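Local coordinates for protein lytic polysaccharide monooxygenase (Neurospora crassa, PDB 4QI8) that probably cleaves cellulose oxidatively at its glycosidic bonds with a copper-dependent active site, using a reductant and oxygen or hydrogen peroxide, at residues D88-T93 with C160-I165. Sequence-based numbering, arbitrary orientation.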
ATOM      1  N   ASP A  88     -11.095  16.872   7.578  1.00 13.14           N
ATOM      2  CA  ASP A  88     -10.310  16.287   8.651  1.00 11.91           C
ATOM      3  C   ASP A  88      -9.890  14.880   8.263  1.00 10.72           C
ATOM      4  O   ASP A  88     -10.735  14.066   7.928  1.00 11.40           O
ATOM      5  CB  ASP A  88     -11.197  16.245   9.891  1.00 14.02           C
ATOM      6  CG  ASP A  88     -10.466  15.807  11.152  1.00 16.29           C
ATOM      7  OD1 ASP A  88      -9.463  15.065  11.068  1.00 16.84           O
ATOM      8  OD2 ASP A  88     -10.930  16.196  12.247  1.00 19.22           O
ATOM      9  N   ILE A  89      -8.598  14.591   8.337  1.00 10.57           N
ATOM     10  CA  ILE A  89      -8.103  13.278   7.968  1.00 10.02           C
ATOM     11  C   ILE A  89      -8.805  12.147   8.723  1.00  9.66           C
ATOM     12  O   ILE A  89      -9.033  11.095   8.141  1.00 11.45           O
ATOM     13  CB  ILE A  89      -6.579  13.192   8.135  1.00 11.31           C
ATOM     14  CG1 ILE A  89      -6.077  11.822   7.659  1.00 11.84           C
ATOM     15  CG2 ILE A  89      -6.160  13.474   9.564  1.00 11.35           C
ATOM     16  CD1 ILE A  89      -4.630  11.786   7.307  1.00 12.80           C
ATOM     17  N   ASN A  90      -9.181  12.358   9.986  1.00 10.25           N
ATOM     18  CA  ASN A  90      -9.810  11.283  10.753  1.00  9.31           C
ATOM     19  C   ASN A  90     -11.103  10.816  10.113  1.00 10.81           C
ATOM     20  O   ASN A  90     -11.482   9.660  10.251  1.00 12.55           O
ATOM     21  CB  ASN A  90     -10.125  11.723  12.181  1.00 10.18           C
ATOM     22  CG  ASN A  90      -8.905  11.788  13.074  1.00  9.86           C
ATOM     23  OD1 ASN A  90      -7.864  11.207  12.782  1.00 11.05           O
ATOM     24  ND2 ASN A  90      -9.043  12.499  14.186  1.00 13.48           N
ATOM     25  N   SER A  91     -11.776  11.717   9.412  0.95 10.41           N
ATOM     26  CA  SER A  91     -13.084  11.422   8.842  0.55 13.40           C
ATOM     27  C   SER A  91     -13.007  11.002   7.365  1.00 12.74           C
ATOM     28  O   SER A  91     -13.988  10.527   6.803  0.81 17.67           O
ATOM     29  CB  SER A  91     -14.007  12.641   8.999  0.55 15.36           C
ATOM     30  OG  SER A  91     -14.172  13.009  10.370  0.55 14.66           O
ATOM     31  N   TRP A  92     -11.846  11.172   6.743  1.00  9.92           N
ATOM     32  CA  TRP A  92     -11.744  11.012   5.290  1.00  9.60           C
ATOM     33  C   TRP A  92     -11.416   9.574   4.898  1.00  9.72           C
ATOM     34  O   TRP A  92     -10.390   9.033   5.297  1.00 10.16           O
ATOM     35  CB  TRP A  92     -10.685  11.959   4.745  1.00 11.09           C
ATOM     36  CG  TRP A  92     -10.732  12.165   3.265  1.00 10.23           C
ATOM     37  CD1 TRP A  92     -11.706  12.801   2.553  1.00 13.16           C
ATOM     38  CD2 TRP A  92      -9.746  11.758   2.310  1.00  9.40           C
ATOM     39  NE1 TRP A  92     -11.389  12.817   1.214  1.00 13.05           N
ATOM     40  CE2 TRP A  92     -10.190  12.181   1.038  1.00 10.86           C
ATOM     41  CE3 TRP A  92      -8.526  11.089   2.405  1.00  9.65           C
ATOM     42  CZ2 TRP A  92      -9.451  11.959  -0.120  1.00 11.55           C
ATOM     43  CZ3 TRP A  92      -7.796  10.871   1.255  1.00 11.13           C
ATOM     44  CH2 TRP A  92      -8.252  11.314   0.012  1.00 10.84           C
ATOM     45  N   THR A  93     -12.282   8.946   4.112  1.00 11.29           N
ATOM     46  CA  THR A  93     -12.083   7.537   3.761  1.00 11.61           C
ATOM     47  C   THR A  93     -11.179   7.327   2.539  1.00 11.13           C
ATOM     48  O   THR A  93     -10.618   6.250   2.359  1.00 14.50           O
ATOM     49  CB  THR A  93     -13.421   6.841   3.507  1.00 14.06           C
ATOM     50  OG1 THR A  93     -14.047   7.438   2.371  1.00 16.27           O
ATOM     51  CG2 THR A  93     -14.333   6.983   4.711  1.00 14.88           C
ATOM     52  N   CYS A 160      -3.651   1.286   6.048  1.00  4.92           N
ATOM     53  CA  CYS A 160      -3.454   2.693   5.722  1.00  5.09           C
ATOM     54  C   CYS A 160      -3.055   3.514   6.934  1.00  5.18           C
ATOM     55  O   CYS A 160      -3.704   3.456   7.971  1.00  5.83           O
ATOM     56  CB  CYS A 160      -4.731   3.312   5.167  1.00  6.31           C
ATOM     57  SG  CYS A 160      -5.202   2.649   3.570  1.00  5.89           S
ATOM     58  N   ALA A 161      -2.003   4.306   6.752  1.00  5.67           N
ATOM     59  CA  ALA A 161      -1.495   5.216   7.769  1.00  6.07           C
ATOM     60  C   ALA A 161      -1.964   6.645   7.539  1.00  5.31           C
ATOM     61  O   ALA A 161      -2.162   7.069   6.403  1.00  6.98           O
ATOM     62  CB  ALA A 161       0.022   5.172   7.792  1.00  6.83           C
ATOM     63  N   GLN A 162      -2.142   7.373   8.637  1.00  6.07           N
ATOM     64  CA  GLN A 162      -2.459   8.792   8.598  1.00  6.48           C
ATOM     65  C   GLN A 162      -1.193   9.605   8.784  1.00  7.04           C
ATOM     66  O   GLN A 162      -0.503   9.466   9.799  1.00  7.40           O
ATOM     67  CB  GLN A 162      -3.500   9.158   9.671  1.00  7.23           C
ATOM     68  CG  GLN A 162      -4.829   8.448   9.445  1.00  7.72           C
ATOM     69  CD  GLN A 162      -5.957   8.822  10.389  1.00  8.27           C
ATOM     70  OE1 GLN A 162      -7.029   8.207  10.341  1.00  8.27           O
ATOM     71  NE2 GLN A 162      -5.744   9.834  11.235  1.00  9.54           N
ATOM     72  N   LEU A 163      -0.904  10.451   7.796  1.00  6.81           N
ATOM     73  CA  LEU A 163       0.280  11.315   7.786  1.00  7.13           C
ATOM     74  C   LEU A 163      -0.090  12.780   7.659  1.00  8.55           C
ATOM     75  O   LEU A 163      -1.103  13.137   7.056  1.00  8.48           O
ATOM     76  CB  LEU A 163       1.198  10.996   6.600  1.00  8.17           C
ATOM     77  CG  LEU A 163       1.647   9.555   6.411  1.00  8.48           C
ATOM     78  CD1 LEU A 163       2.585   9.479   5.214  1.00  9.60           C
ATOM     79  CD2 LEU A 163       2.321   8.998   7.663  1.00  9.38           C
ATOM     80  N   SER A 164       0.763  13.628   8.216  1.00  8.54           N
ATOM     81  CA  SER A 164       0.778  15.053   7.917  1.00  9.97           C
ATOM     82  C   SER A 164       2.112  15.336   7.234  1.00 10.78           C
ATOM     83  O   SER A 164       3.156  15.295   7.877  1.00 11.09           O
ATOM     84  CB  SER A 164       0.631  15.872   9.191  1.00 12.43           C
ATOM     85  OG  SER A 164       0.759  17.251   8.909  1.00 14.87           O
ATOM     86  N   ILE A 165       2.070  15.571   5.924  1.00 10.68           N
ATOM     87  CA  ILE A 165       3.282  15.753   5.137  1.00 11.08           C
ATOM     88  C   ILE A 165       3.585  17.243   5.062  1.00 12.73           C
ATOM     89  O   ILE A 165       2.737  18.042   4.665  1.00 13.71           O
ATOM     90  CB  ILE A 165       3.159  15.121   3.734  1.00 11.56           C
ATOM     91  CG1 ILE A 165       2.990  13.600   3.873  1.00 10.99           C
ATOM     92  CG2 ILE A 165       4.380  15.463   2.887  1.00 13.55           C
ATOM     93  CD1 ILE A 165       2.878  12.827   2.556  1.00 12.12           C
TER
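I89 and N90, in the loop between strands 76-82 and 99-104, receive the extended side chain of Q162 from strand 155-166. The turn that presents them starts at D88, whose OD1 accepts a hydrogen bond from the backbone N of N90 at 2.9 Å, an Asx turn, while its backbone O takes one from the N of S91. I89 points at the strand: with CG1 anti to the backbone N (chi1 -177°), its CD1 is carried to 3.7 Å from Q162 CB and lies 3.8 Å from the backbone O of L163. Further along the glutamine, I89 CG1 lies 4.0 Å from Q162 CG, and I89 CG2 is a similar distance from the amide nitrogen, so the isoleucine covers the aliphatic stem as far as the amide. The CB of N90 is directed away from the strand, yet its carboxamide turns back and OD1 accepts a hydrogen bond from Q162 NE2 at 3.0 Å. The donor approaches nearly in line with the N90 side-chain carbonyl (C=O...N 162°), and OD1 lies close to the plane of the Q162 amide, although the two amide planes are 42° apart. Q162 NE2 also bonds T53 OG1, and OE1 takes bonds from R21 NE and the backbone N of A50; the backbone O of N90 is hydrogen-bonded by H47 NE2. Away from the copper site, the contact joins this loop to strand 155-166 of the larger sheet of the AA9 beta-sandwich. With both ends of the buried amide engaged, its flip orientation is well defined, and one glutamine ties several loops together.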